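Local coordinates for nitroreductase family protein (Sphingopyxis sp., PDB 7DP1) that reduces nitro groups of dinitroaniline herbicides, using FMN as its bound cofactor and NADPH as the likely source of electrons, at residues A[16-21]-A[217-222]; A[36-41]-A[155-160]; A[72-77]-A[124-129]. The protein carries 1 engineered substitution. One frame throughout, in Å; residues are numbered along the deposited sequence.

Contact 1. Residues A[16-21]-A[217-222]; sequences ARRRSV and VPRVGL. With FMN (flavin mononucleotide), chain C.
Val-217 meets Arg-19 through one methyl: CG2 lies over a face of the guanidinium, 3.3 Å from NH2. The other methyl, CG1, is anti to the backbone N (chi1 -170°) and rests 3.4 Å from O5' of FMN. The polar end of Arg-19 is held next door, where NH2 gives a hydrogen bond to the carbonyl of Trp-215 and the guanidinium forms a cation-pi contact with that indole. Arg-18, next to Arg-19 in the chain, reaches the phosphate of FMN, NH1 and NH2 each donating to O3P at 3.0 Å. Arg-219 completes the grip, its NH2 lying 2.8 Å from O2P in a nearly straight bond (168°). Arg-18 and Arg-219 come edge to edge; the phosphate they share probably offsets their charge, and Arg-43 O and Ala-44 O of the second subunit accept hydrogen bonds from Arg-18 NH2 and Arg-219 NH2. Ser-20 N adds a short bond of 2.6 Å to O1P. This phosphate site forms just past the C-terminal end of helix 11-17: Arg-18 lies along helix 148-167, Ser-20 leans on strand 171-175, and the loop 217-222 is bonded to the second subunit.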
loop_
_atom_site.group_PDB
_atom_site.type_symbol
_atom_site.label_atom_id
_atom_site.label_comp_id
_atom_site.label_asym_id
_atom_site.label_seq_id
_atom_site.Cartn_x
_atom_site.Cartn_y
_atom_site.Cartn_z
ATOM N N ALA A 16 8.331 12.243 4.955
ATOM C CA ALA A 16 8.032 13.662 5.066
ATOM C C ALA A 16 8.271 14.391 3.762
ATOM O O ALA A 16 7.464 15.235 3.395
ATOM C CB ALA A 16 8.850 14.298 6.180
ATOM N N ARG A 17 9.350 14.055 3.047
ATOM C CA ARG A 17 9.707 14.806 1.841
ATOM C C ARG A 17 9.110 14.242 0.559
ATOM O O ARG A 17 9.218 14.880 -0.496
ATOM C CB ARG A 17 11.237 14.912 1.682
ATOM C CG ARG A 17 11.941 15.523 2.885
ATOM C CD ARG A 17 13.465 15.544 2.792
ATOM N NE ARG A 17 14.011 16.682 3.549
ATOM C CZ ARG A 17 14.694 16.583 4.691
ATOM N NH1 ARG A 17 14.937 15.395 5.227
ATOM N NH2 ARG A 17 15.137 17.678 5.303
ATOM N N ARG A 18 8.495 13.063 0.629
ATOM C CA ARG A 18 7.805 12.517 -0.543
ATOM C C ARG A 18 6.512 13.281 -0.815
ATOM O O ARG A 18 5.676 13.433 0.067
ATOM C CB ARG A 18 7.495 11.022 -0.381
ATOM C CG ARG A 18 6.824 10.416 -1.649
ATOM C CD ARG A 18 5.664 9.455 -1.355
ATOM N NE ARG A 18 4.637 10.084 -0.525
ATOM C CZ ARG A 18 3.675 10.880 -0.975
ATOM N NH1 ARG A 18 3.606 11.169 -2.270
ATOM N NH2 ARG A 18 2.794 11.413 -0.116
ATOM N N ARG A 19 6.350 13.766 -2.039
ATOM C CA ARG A 19 5.086 14.368 -2.436
ATOM C C ARG A 19 4.728 13.956 -3.860
ATOM O O ARG A 19 5.566 13.449 -4.609
ATOM C CB ARG A 19 5.139 15.890 -2.322
ATOM C CG ARG A 19 5.988 16.593 -3.359
ATOM C CD ARG A 19 5.986 18.124 -3.130
ATOM N NE ARG A 19 4.660 18.711 -3.328
ATOM C CZ ARG A 19 4.142 19.729 -2.638
ATOM N NH1 ARG A 19 4.842 20.363 -1.695
ATOM N NH2 ARG A 19 2.918 20.152 -2.932
ATOM N N SER A 20 3.474 14.155 -4.230
ATOM C CA SER A 20 3.093 13.891 -5.599
ATOM C C SER A 20 3.585 15.051 -6.465
ATOM O O SER A 20 2.958 16.094 -6.516
ATOM C CB SER A 20 1.584 13.700 -5.700
ATOM O OG SER A 20 1.225 12.484 -5.047
ATOM N N VAL A 21 4.696 14.838 -7.162
ATOM C CA VAL A 21 5.332 15.879 -7.969
ATOM C C VAL A 21 4.700 16.016 -9.354
ATOM O O VAL A 21 4.593 15.039 -10.102
ATOM C CB VAL A 21 6.844 15.586 -8.103
ATOM C CG1 VAL A 21 7.477 16.438 -9.157
ATOM C CG2 VAL A 21 7.527 15.781 -6.750
ATOM N N VAL A 217 0.950 20.217 1.637
ATOM C CA VAL A 217 -0.133 19.289 1.359
ATOM C C VAL A 217 -0.816 18.833 2.635
ATOM O O VAL A 217 -0.194 18.196 3.485
ATOM C CB VAL A 217 0.380 18.060 0.604
ATOM C CG1 VAL A 217 -0.790 17.218 0.117
ATOM C CG2 VAL A 217 1.268 18.500 -0.560
ATOM N N PRO A 218 -2.118 19.100 2.737
ATOM C CA PRO A 218 -2.884 18.842 3.963
ATOM C C PRO A 218 -3.106 17.367 4.272
ATOM O O PRO A 218 -3.170 16.546 3.368
ATOM C CB PRO A 218 -4.222 19.541 3.690
ATOM C CG PRO A 218 -4.327 19.615 2.205
ATOM C CD PRO A 218 -2.928 19.729 1.679
ATOM N N ARG A 219 -3.239 17.048 5.551
ATOM C CA ARG A 219 -3.699 15.732 5.978
ATOM C C ARG A 219 -4.667 15.949 7.119
ATOM O O ARG A 219 -4.588 16.965 7.804
ATOM C CB ARG A 219 -2.544 14.842 6.428
ATOM C CG ARG A 219 -1.596 14.350 5.323
ATOM C CD ARG A 219 -2.303 13.376 4.371
ATOM N NE ARG A 219 -1.344 12.753 3.463
ATOM C CZ ARG A 219 -0.810 13.362 2.413
ATOM N NH1 ARG A 219 -1.132 14.619 2.131
ATOM N NH2 ARG A 219 0.060 12.716 1.656
ATOM N N VAL A 220 -5.585 15.014 7.329
ATOM C CA VAL A 220 -6.453 15.130 8.493
ATOM C C VAL A 220 -5.634 14.843 9.744
ATOM O O VAL A 220 -4.560 14.249 9.663
ATOM C CB VAL A 220 -7.661 14.179 8.404
ATOM C CG1 VAL A 220 -8.520 14.513 7.167
ATOM C CG2 VAL A 220 -7.188 12.727 8.378
ATOM N N GLY A 221 -6.134 15.278 10.894
ATOM C CA GLY A 221 -5.464 15.026 12.155
ATOM C C GLY A 221 -5.744 13.616 12.616
ATOM O O GLY A 221 -6.743 13.018 12.224
ATOM N N LEU A 222 -4.898 13.102 13.498
ATOM C CA LEU A 222 -4.997 11.716 13.929
ATOM C C LEU A 222 -6.336 11.416 14.570
ATOM O O LEU A 222 -6.769 10.266 14.600
ATOM C CB LEU A 222 -3.862 11.380 14.891
ATOM C CG LEU A 222 -2.610 10.826 14.215
ATOM C CD1 LEU A 222 -1.956 11.802 13.262
ATOM C CD2 LEU A 222 -1.637 10.318 15.275
HETATM N N1 FMN C . -2.484 12.726 -8.494
HETATM C C2 FMN C . -2.827 13.262 -9.718
HETATM O O2 FMN C . -2.657 14.455 -9.942
HETATM N N3 FMN C . -3.368 12.473 -10.707
HETATM C C4 FMN C . -3.573 11.130 -10.496
HETATM O O4 FMN C . -4.048 10.434 -11.411
HETATM C C4A FMN C . -3.238 10.592 -9.253
HETATM N N5 FMN C . -3.438 9.253 -8.999
HETATM C C5A FMN C . -3.091 8.701 -7.782
HETATM C C6 FMN C . -3.298 7.339 -7.576
HETATM C C7 FMN C . -2.963 6.765 -6.365
HETATM C C7M FMN C . -3.165 5.301 -6.122
HETATM C C8 FMN C . -2.419 7.546 -5.357
HETATM C C8M FMN C . -2.054 6.862 -4.071
HETATM C C9 FMN C . -2.209 8.913 -5.554
HETATM C C9A FMN C . -2.550 9.501 -6.774
HETATM N N10 FMN C . -2.363 10.852 -7.022
HETATM C C10 FMN C . -2.704 11.393 -8.251
HETATM C "C1'" FMN C . -1.759 11.754 -5.992
HETATM C "C2'" FMN C . -2.698 12.168 -4.862
HETATM O "O2'" FMN C . -3.530 13.211 -5.302
HETATM C "C3'" FMN C . -1.842 12.660 -3.700
HETATM O "O3'" FMN C . -1.204 11.524 -3.157
HETATM C "C4'" FMN C . -2.633 13.331 -2.580
HETATM O "O4'" FMN C . -3.253 14.541 -2.976
HETATM C "C5'" FMN C . -1.663 13.663 -1.472
HETATM O "O5'" FMN C . -0.702 14.546 -1.997
HETATM P P FMN C . 0.842 14.150 -1.788
HETATM O O1P FMN C . 1.690 15.068 -2.621
HETATM O O2P FMN C . 1.188 14.275 -0.313
HETATM O O3P FMN C . 1.033 12.706 -2.215
#

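Contact 2. Residues A[36-41]-A[155-160]; sequences RIFEIA and GMWLQS. With FMN (flavin mononucleotide), chain D.
Phe-38 is the first residue of helix 36-41 to meet helix 155-160, and it does so obliquely: CD1 of its ring comes 4.1 Å from CZ2 of the Trp-157 indole. The phenyl is also packed against Leu-138 and Val-57 of the sheet. Its backbone has a second tie to the same tryptophan. A water in the plane of the indole, at its edge, takes the NE1 proton at 2.8 Å from NE1 and donates to Phe-38 O at 2.6 Å, so the buried indole nitrogen is satisfied and the ring is held in its rotation. The swing of the indole toward this helix follows from CG lying anti to the backbone N (chi1 179°), and stacking on Trp-53 steadies the ring further. In the nitroreductase fold, the long helix 148-167 runs through the dimer interface; segments 36-41 and 155-160 run at 140° to each other, their axes 9.8 Å apart at closest approach. One turn further on, Ala-41 faces the partner helix directly. Its CB sits 3.7 Å from Trp-157 NE1, while its carbonyl O approaches CD1 of that ring. The same CB touches Ser-160 CB at 4.1 Å, in the closest backbone approach of the two segments. Ser-160 OG turns back to donate to Met-156 O at 2.9 Å, an oxygen that Ser-160 N reaches from the opposite face, and OG is also hydrogen-bonded to Gln-159 NE2 of the second subunit. Met-156 itself touches the FMN bound mainly by that second subunit, SD lying 3.5 Å from the flavin methyl C8M.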
loop_
_atom_site.group_PDB
_atom_site.type_symbol
_atom_site.label_atom_id
_atom_site.label_comp_id
_atom_site.label_asym_id
_atom_site.label_seq_id
_atom_site.Cartn_x
_atom_site.Cartn_y
_atom_site.Cartn_z
ATOM N N ARG A 36 18.268 -0.708 -9.140
ATOM C CA ARG A 36 18.637 -0.832 -7.736
ATOM C C ARG A 36 17.454 -0.452 -6.803
ATOM O O ARG A 36 17.345 -0.996 -5.681
ATOM C CB ARG A 36 19.883 -0.041 -7.363
ATOM C CG ARG A 36 21.144 -0.756 -7.851
ATOM C CD ARG A 36 22.392 0.017 -7.549
ATOM N NE ARG A 36 22.288 1.456 -7.740
ATOM C CZ ARG A 36 22.792 2.087 -8.791
ATOM N NH1 ARG A 36 23.411 1.401 -9.739
ATOM N NH2 ARG A 36 22.698 3.399 -8.880
ATOM N N ILE A 37 16.592 0.490 -7.199
ATOM C CA ILE A 37 15.477 0.805 -6.332
ATOM C C ILE A 37 14.493 -0.390 -6.269
ATOM O O ILE A 37 13.976 -0.733 -5.196
ATOM C CB ILE A 37 14.824 2.138 -6.782
ATOM C CG1 ILE A 37 15.743 3.267 -6.323
ATOM C CG2 ILE A 37 13.407 2.281 -6.230
ATOM C CD1 ILE A 37 15.370 4.669 -6.717
ATOM N N PHE A 38 14.258 -1.034 -7.403
ATOM C CA PHE A 38 13.321 -2.142 -7.467
ATOM C C PHE A 38 13.736 -3.422 -6.689
ATOM O O PHE A 38 12.859 -4.079 -6.132
ATOM C CB PHE A 38 13.065 -2.471 -8.940
ATOM C CG PHE A 38 12.319 -1.383 -9.697
ATOM C CD1 PHE A 38 11.394 -0.555 -9.062
ATOM C CD2 PHE A 38 12.547 -1.200 -11.052
ATOM C CE1 PHE A 38 10.702 0.425 -9.791
ATOM C CE2 PHE A 38 11.864 -0.234 -11.786
ATOM C CZ PHE A 38 10.945 0.580 -11.169
ATOM N N GLU A 39 15.032 -3.784 -6.610
ATOM C CA GLU A 39 15.394 -4.998 -5.822
ATOM C C GLU A 39 15.106 -4.781 -4.358
ATOM O O GLU A 39 14.708 -5.717 -3.663
ATOM C CB GLU A 39 16.856 -5.447 -5.927
ATOM C CG GLU A 39 17.336 -5.636 -7.283
ATOM C CD GLU A 39 18.045 -4.395 -7.637
ATOM O OE1 GLU A 39 17.727 -3.396 -6.958
ATOM O OE2 GLU A 39 18.892 -4.337 -8.560
ATOM N N ILE A 40 15.327 -3.553 -3.877
ATOM C CA ILE A 40 15.054 -3.238 -2.466
ATOM C C ILE A 40 13.558 -3.152 -2.203
ATOM O O ILE A 40 13.076 -3.639 -1.175
ATOM C CB ILE A 40 15.703 -1.917 -2.030
ATOM C CG1 ILE A 40 17.201 -1.900 -2.368
ATOM C CG2 ILE A 40 15.514 -1.730 -0.542
ATOM C CD1 ILE A 40 17.885 -0.601 -2.014
ATOM N N ALA A 41 12.811 -2.553 -3.131
ATOM C CA ALA A 41 11.354 -2.446 -2.980
ATOM C C ALA A 41 10.690 -3.820 -2.928
ATOM O O ALA A 41 9.621 -3.987 -2.365
ATOM C CB ALA A 41 10.755 -1.627 -4.126
ATOM N N GLY A 155 0.007 -1.592 -2.969
ATOM C CA GLY A 155 0.233 -0.292 -2.332
ATOM C C GLY A 155 1.485 -0.335 -1.478
ATOM O O GLY A 155 2.308 0.583 -1.478
ATOM N N MET A 156 1.651 -1.436 -0.768
ATOM C CA MET A 156 2.823 -1.599 0.092
ATOM C C MET A 156 4.067 -1.499 -0.759
ATOM O O MET A 156 5.016 -0.793 -0.409
ATOM C CB MET A 156 2.761 -2.931 0.835
ATOM C CG MET A 156 1.647 -2.980 1.895
ATOM S SD MET A 156 1.506 -4.650 2.557
ATOM C CE MET A 156 -0.212 -4.567 3.115
ATOM N N TRP A 157 4.060 -2.200 -1.883
ATOM C CA TRP A 157 5.200 -2.133 -2.824
ATOM C C TRP A 157 5.391 -0.744 -3.404
ATOM O O TRP A 157 6.492 -0.194 -3.400
ATOM C CB TRP A 157 5.022 -3.121 -3.960
ATOM C CG TRP A 157 6.131 -3.084 -4.970
ATOM C CD1 TRP A 157 7.345 -3.689 -4.858
ATOM C CD2 TRP A 157 6.122 -2.439 -6.266
ATOM N NE1 TRP A 157 8.094 -3.474 -5.996
ATOM C CE2 TRP A 157 7.374 -2.705 -6.873
ATOM C CE3 TRP A 157 5.192 -1.655 -6.956
ATOM C CZ2 TRP A 157 7.727 -2.220 -8.160
ATOM C CZ3 TRP A 157 5.543 -1.165 -8.232
ATOM C CH2 TRP A 157 6.805 -1.451 -8.813
ATOM N N LEU A 158 4.305 -0.174 -3.908
ATOM C CA LEU A 158 4.368 1.139 -4.530
ATOM C C LEU A 158 4.925 2.196 -3.594
ATOM O O LEU A 158 5.765 3.004 -3.989
ATOM C CB LEU A 158 2.971 1.572 -5.014
ATOM C CG LEU A 158 3.051 2.810 -5.905
ATOM C CD1 LEU A 158 3.832 2.485 -7.191
ATOM C CD2 LEU A 158 1.671 3.344 -6.223
ATOM N N GLN A 159 4.426 2.236 -2.350
ATOM C CA GLN A 159 4.977 3.186 -1.384
ATOM C C GLN A 159 6.460 2.904 -1.107
ATOM O O GLN A 159 7.241 3.815 -0.862
ATOM C CB GLN A 159 4.182 3.155 -0.067
ATOM C CG GLN A 159 4.769 4.004 1.065
ATOM C CD GLN A 159 4.602 5.503 0.838
ATOM O OE1 GLN A 159 4.470 5.982 -0.311
ATOM N NE2 GLN A 159 4.611 6.258 1.927
ATOM N N SER A 160 6.856 1.638 -1.119
ATOM C CA SER A 160 8.294 1.353 -1.003
ATOM C C SER A 160 9.069 2.043 -2.121
ATOM O O SER A 160 10.096 2.715 -1.876
ATOM C CB SER A 160 8.545 -0.151 -1.026
ATOM O OG SER A 160 7.901 -0.759 0.085
HETATM N N1 FMN D . 1.853 -13.493 8.399
HETATM C C2 FMN D . 1.297 -14.381 9.284
HETATM O O2 FMN D . 2.028 -15.173 9.865
HETATM N N3 FMN D . -0.063 -14.374 9.530
HETATM C C4 FMN D . -0.899 -13.476 8.903
HETATM O O4 FMN D . -2.116 -13.499 9.164
HETATM C C4A FMN D . -0.333 -12.573 7.993
HETATM N N5 FMN D . -1.106 -11.653 7.323
HETATM C C5A FMN D . -0.527 -10.745 6.460
HETATM C C6 FMN D . -1.326 -9.818 5.816
HETATM C C7 FMN D . -0.750 -8.904 4.940
HETATM C C7M FMN D . -1.620 -7.889 4.267
HETATM C C8 FMN D . 0.618 -8.919 4.703
HETATM C C8M FMN D . 1.241 -7.899 3.787
HETATM C C9 FMN D . 1.416 -9.850 5.349
HETATM C C9A FMN D . 0.843 -10.759 6.235
HETATM N N10 FMN D . 1.621 -11.703 6.886
HETATM C C10 FMN D . 1.040 -12.590 7.756
HETATM C "C1'" FMN D . 3.112 -11.765 6.695
HETATM C "C2'" FMN D . 3.510 -12.381 5.357
HETATM O "O2'" FMN D . 3.438 -13.784 5.417
HETATM C "C3'" FMN D . 4.939 -11.925 5.061
HETATM O "O3'" FMN D . 4.962 -10.525 4.878
HETATM C "C4'" FMN D . 5.569 -12.593 3.842
HETATM O "O4'" FMN D . 5.716 -13.970 4.141
HETATM C "C5'" FMN D . 6.958 -11.985 3.648
HETATM O "O5'" FMN D . 7.722 -12.150 4.845
HETATM P P FMN D . 8.400 -10.877 5.589
HETATM O O1P FMN D . 8.965 -11.415 6.892
HETATM O O2P FMN D . 9.511 -10.249 4.793
HETATM O O3P FMN D . 7.337 -9.822 5.749
HETATM O O HOH W 1 10.458 -4.712 -6.983
#

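Contact 3. Residues A[72-77]-A[124-129]; sequences ARIVMG and QFQQNY. With FMN (flavin mononucleotide), chain C.
Behind the pyrimidine end of the FMN pocket, Ile-74 meets Tyr-129 and Gln-126 where the C-terminal parts of helices 60-74 and 119-126 come together, while Asn-128 of the same short turn as Tyr-129 faces the flavin. Ile-74 alone carries its segment's share of the contact. Its CG1 branch leaves anti to the carbonyl carbon (chi1 -75°) and stays extended, which brings CD1 obliquely to the Tyr-129 ring, 3.4 Å from CD2 and 3.6 Å from CG, a tight apolar fit. The other branch, CG2, lies 3.8 Å from Gln-126 NE2, the isoleucine and glutamine side chains running alongside with opposite headings. The phenol end of Tyr-129 is tied down elsewhere: OH bonds to the carbonyl of Cys-177, and the ring is edge-to-face with Trp-178. One residue earlier, Asn-128 turns its amide to the cofactor. FMN N3 donates to Asn-128 OD1 at 2.8 Å, with a bent angle of 135°. The other end of that amide is fixed too, ND2 giving a bond of 2.8 Å to Phe-125 O in the plane of that carbonyl, on a lone pair. Phe-125 O also accepts from Asn-128 N, so this single oxygen holds both the turn and the amide. A leucine in place of Asn-128 would probably leave flavin N3-H without its acceptor and Phe-125 O without the side-chain donor. Because ND2 is spent on a backbone carbonyl, OD1 is the amide end presented to the flavin, an arrangement that matches the N-H of the isoalloxazine pyrimidine, while the apolar packing of Ile-74 covers the tyrosine beside it.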
loop_
_atom_site.group_PDB
_atom_site.type_symbol
_atom_site.label_atom_id
_atom_site.label_comp_id
_atom_site.label_asym_id
_atom_site.label_seq_id
_atom_site.Cartn_x
_atom_site.Cartn_y
_atom_site.Cartn_z
ATOM N N ALA A 72 -5.463 9.854 -28.334
ATOM C CA ALA A 72 -6.483 9.527 -29.332
ATOM C C ALA A 72 -7.824 9.203 -28.678
ATOM O O ALA A 72 -8.867 9.559 -29.210
ATOM C CB ALA A 72 -6.024 8.367 -30.202
ATOM N N ARG A 73 -7.795 8.503 -27.545
ATOM C CA ARG A 73 -9.008 8.226 -26.799
ATOM C C ARG A 73 -9.521 9.524 -26.211
ATOM O O ARG A 73 -10.728 9.787 -26.210
ATOM C CB ARG A 73 -8.756 7.206 -25.673
ATOM C CG ARG A 73 -8.239 5.854 -26.137
ATOM C CD ARG A 73 -9.177 5.232 -27.157
ATOM N NE ARG A 73 -10.433 4.793 -26.546
ATOM C CZ ARG A 73 -11.355 4.072 -27.179
ATOM N NH1 ARG A 73 -12.454 3.697 -26.543
ATOM N NH2 ARG A 73 -11.179 3.724 -28.449
ATOM N N ILE A 74 -8.595 10.358 -25.745
ATOM C CA ILE A 74 -8.981 11.533 -24.971
ATOM C C ILE A 74 -9.841 12.488 -25.790
ATOM O O ILE A 74 -10.814 13.023 -25.281
ATOM C CB ILE A 74 -7.757 12.286 -24.422
ATOM C CG1 ILE A 74 -7.156 11.519 -23.258
ATOM C CG2 ILE A 74 -8.141 13.666 -23.916
ATOM C CD1 ILE A 74 -5.998 12.218 -22.634
ATOM N N VAL A 75 -9.502 12.686 -27.056
ATOM C CA VAL A 75 -10.294 13.587 -27.887
ATOM C C VAL A 75 -11.651 12.981 -28.226
ATOM O O VAL A 75 -12.522 13.658 -28.787
ATOM C CB VAL A 75 -9.557 13.970 -29.185
ATOM C CG1 VAL A 75 -8.334 14.822 -28.864
ATOM C CG2 VAL A 75 -9.185 12.722 -29.998
ATOM N N MET A 76 -11.831 11.698 -27.921
ATOM C CA MET A 76 -13.127 11.057 -28.136
ATOM C C MET A 76 -14.119 11.508 -27.078
ATOM O O MET A 76 -15.288 11.122 -27.099
ATOM C CB MET A 76 -13.010 9.531 -28.119
ATOM C CG MET A 76 -12.205 8.941 -29.269
ATOM S SD MET A 76 -12.200 7.132 -29.289
ATOM C CE MET A 76 -11.006 6.796 -30.586
ATOM N N GLY A 77 -13.643 12.334 -26.156
ATOM C CA GLY A 77 -14.464 12.819 -25.065
ATOM C C GLY A 77 -14.765 11.679 -24.119
ATOM O O GLY A 77 -13.934 10.784 -23.923
ATOM N N GLN A 124 -4.692 22.031 -17.271
ATOM C CA GLN A 124 -3.692 21.502 -16.356
ATOM C C GLN A 124 -3.913 20.007 -16.149
ATOM O O GLN A 124 -2.953 19.235 -16.181
ATOM C CB GLN A 124 -3.722 22.247 -15.015
ATOM C CG GLN A 124 -3.069 21.507 -13.838
ATOM C CD GLN A 124 -1.587 21.208 -14.041
ATOM O OE1 GLN A 124 -0.930 21.793 -14.903
ATOM N NE2 GLN A 124 -1.058 20.289 -13.238
ATOM N N PHE A 125 -5.167 19.583 -15.986
ATOM C CA PHE A 125 -5.427 18.174 -15.659
ATOM C C PHE A 125 -4.966 17.215 -16.750
ATOM O O PHE A 125 -4.495 16.118 -16.468
ATOM C CB PHE A 125 -6.922 17.932 -15.409
ATOM C CG PHE A 125 -7.262 16.486 -15.122
ATOM C CD1 PHE A 125 -7.755 15.663 -16.130
ATOM C CD2 PHE A 125 -7.053 15.940 -13.868
ATOM C CE1 PHE A 125 -8.051 14.329 -15.885
ATOM C CE2 PHE A 125 -7.355 14.601 -13.613
ATOM C CZ PHE A 125 -7.851 13.799 -14.621
ATOM N N GLN A 126 -5.053 17.659 -17.994
ATOM C CA GLN A 126 -4.635 16.842 -19.124
ATOM C C GLN A 126 -3.131 16.567 -19.117
ATOM O O GLN A 126 -2.669 15.614 -19.738
ATOM C CB GLN A 126 -5.074 17.505 -20.427
ATOM C CG GLN A 126 -6.584 17.642 -20.501
ATOM C CD GLN A 126 -7.147 17.322 -21.871
ATOM O OE1 GLN A 126 -6.453 17.433 -22.883
ATOM N NE2 GLN A 126 -8.411 16.912 -21.908
ATOM N N GLN A 127 -2.379 17.386 -18.388
ATOM C CA GLN A 127 -0.940 17.195 -18.245
ATOM C C GLN A 127 -0.651 15.833 -17.620
ATOM O O GLN A 127 0.435 15.280 -17.800
ATOM C CB GLN A 127 -0.335 18.303 -17.385
ATOM C CG GLN A 127 -0.226 19.653 -18.087
ATOM C CD GLN A 127 0.977 19.758 -19.009
ATOM O OE1 GLN A 127 1.606 18.760 -19.349
ATOM N NE2 GLN A 127 1.298 20.978 -19.421
ATOM N N ASN A 128 -1.636 15.295 -16.900
ATOM C CA ASN A 128 -1.532 13.958 -16.303
ATOM C C ASN A 128 -1.100 12.952 -17.361
ATOM O O ASN A 128 -0.292 12.055 -17.113
ATOM C CB ASN A 128 -2.875 13.501 -15.705
ATOM C CG ASN A 128 -3.053 13.888 -14.241
ATOM O OD1 ASN A 128 -2.690 13.135 -13.343
ATOM N ND2 ASN A 128 -3.667 15.045 -14.001
ATOM N N TYR A 129 -1.666 13.099 -18.548
ATOM C CA TYR A 129 -1.459 12.112 -19.590
ATOM C C TYR A 129 -0.143 12.337 -20.347
ATOM O O TYR A 129 0.162 11.614 -21.298
ATOM C CB TYR A 129 -2.677 12.096 -20.513
ATOM C CG TYR A 129 -3.888 11.611 -19.732
ATOM C CD1 TYR A 129 -3.968 10.293 -19.287
ATOM C CD2 TYR A 129 -4.926 12.478 -19.394
ATOM C CE1 TYR A 129 -5.063 9.846 -18.543
ATOM C CE2 TYR A 129 -6.029 12.034 -18.653
ATOM C CZ TYR A 129 -6.087 10.723 -18.239
ATOM O OH TYR A 129 -7.169 10.280 -17.514
HETATM N N1 FMN C . -2.484 12.726 -8.494
HETATM C C2 FMN C . -2.827 13.262 -9.718
HETATM O O2 FMN C . -2.657 14.455 -9.942
HETATM N N3 FMN C . -3.368 12.473 -10.707
HETATM C C4 FMN C . -3.573 11.130 -10.496
HETATM O O4 FMN C . -4.048 10.434 -11.411
HETATM C C4A FMN C . -3.238 10.592 -9.253
HETATM N N5 FMN C . -3.438 9.253 -8.999
HETATM C C5A FMN C . -3.091 8.701 -7.782
HETATM C C6 FMN C . -3.298 7.339 -7.576
HETATM C C7 FMN C . -2.963 6.765 -6.365
HETATM C C7M FMN C . -3.165 5.301 -6.122
HETATM C C8 FMN C . -2.419 7.546 -5.357
HETATM C C8M FMN C . -2.054 6.862 -4.071
HETATM C C9 FMN C . -2.209 8.913 -5.554
HETATM C C9A FMN C . -2.550 9.501 -6.774
HETATM N N10 FMN C . -2.363 10.852 -7.022
HETATM C C10 FMN C . -2.704 11.393 -8.251
HETATM C "C1'" FMN C . -1.759 11.754 -5.992
HETATM C "C2'" FMN C . -2.698 12.168 -4.862
HETATM O "O2'" FMN C . -3.530 13.211 -5.302
HETATM C "C3'" FMN C . -1.842 12.660 -3.700
HETATM O "O3'" FMN C . -1.204 11.524 -3.157
HETATM C "C4'" FMN C . -2.633 13.331 -2.580
HETATM O "O4'" FMN C . -3.253 14.541 -2.976
HETATM C "C5'" FMN C . -1.663 13.663 -1.472
HETATM O "O5'" FMN C . -0.702 14.546 -1.997
HETATM P P FMN C . 0.842 14.150 -1.788
HETATM O O1P FMN C . 1.690 15.068 -2.621
HETATM O O2P FMN C . 1.188 14.275 -0.313
HETATM O O3P FMN C . 1.033 12.706 -2.215
#

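From the N terminus, helix 11-17 leads into residues 16-21, which meet 217-222 nearly 200 residues later; contact 1 thus closes the widest loop, and the other two nest within it. Helix 31-41 follows, and contact 2 joins its C-terminal part to helix 148-167. Contact 3 is nested inside that loop in turn, bringing the ends of helices 60-74 and 119-126 together on the opposite side of the chain's centre from contact 2. Contacts 1 and 2 touch through Arg-18 and Gln-159, and both reach the second subunit. Contacts 1 and 3 stay apart, but bind the phosphate and the pyrimidine end of one FMN.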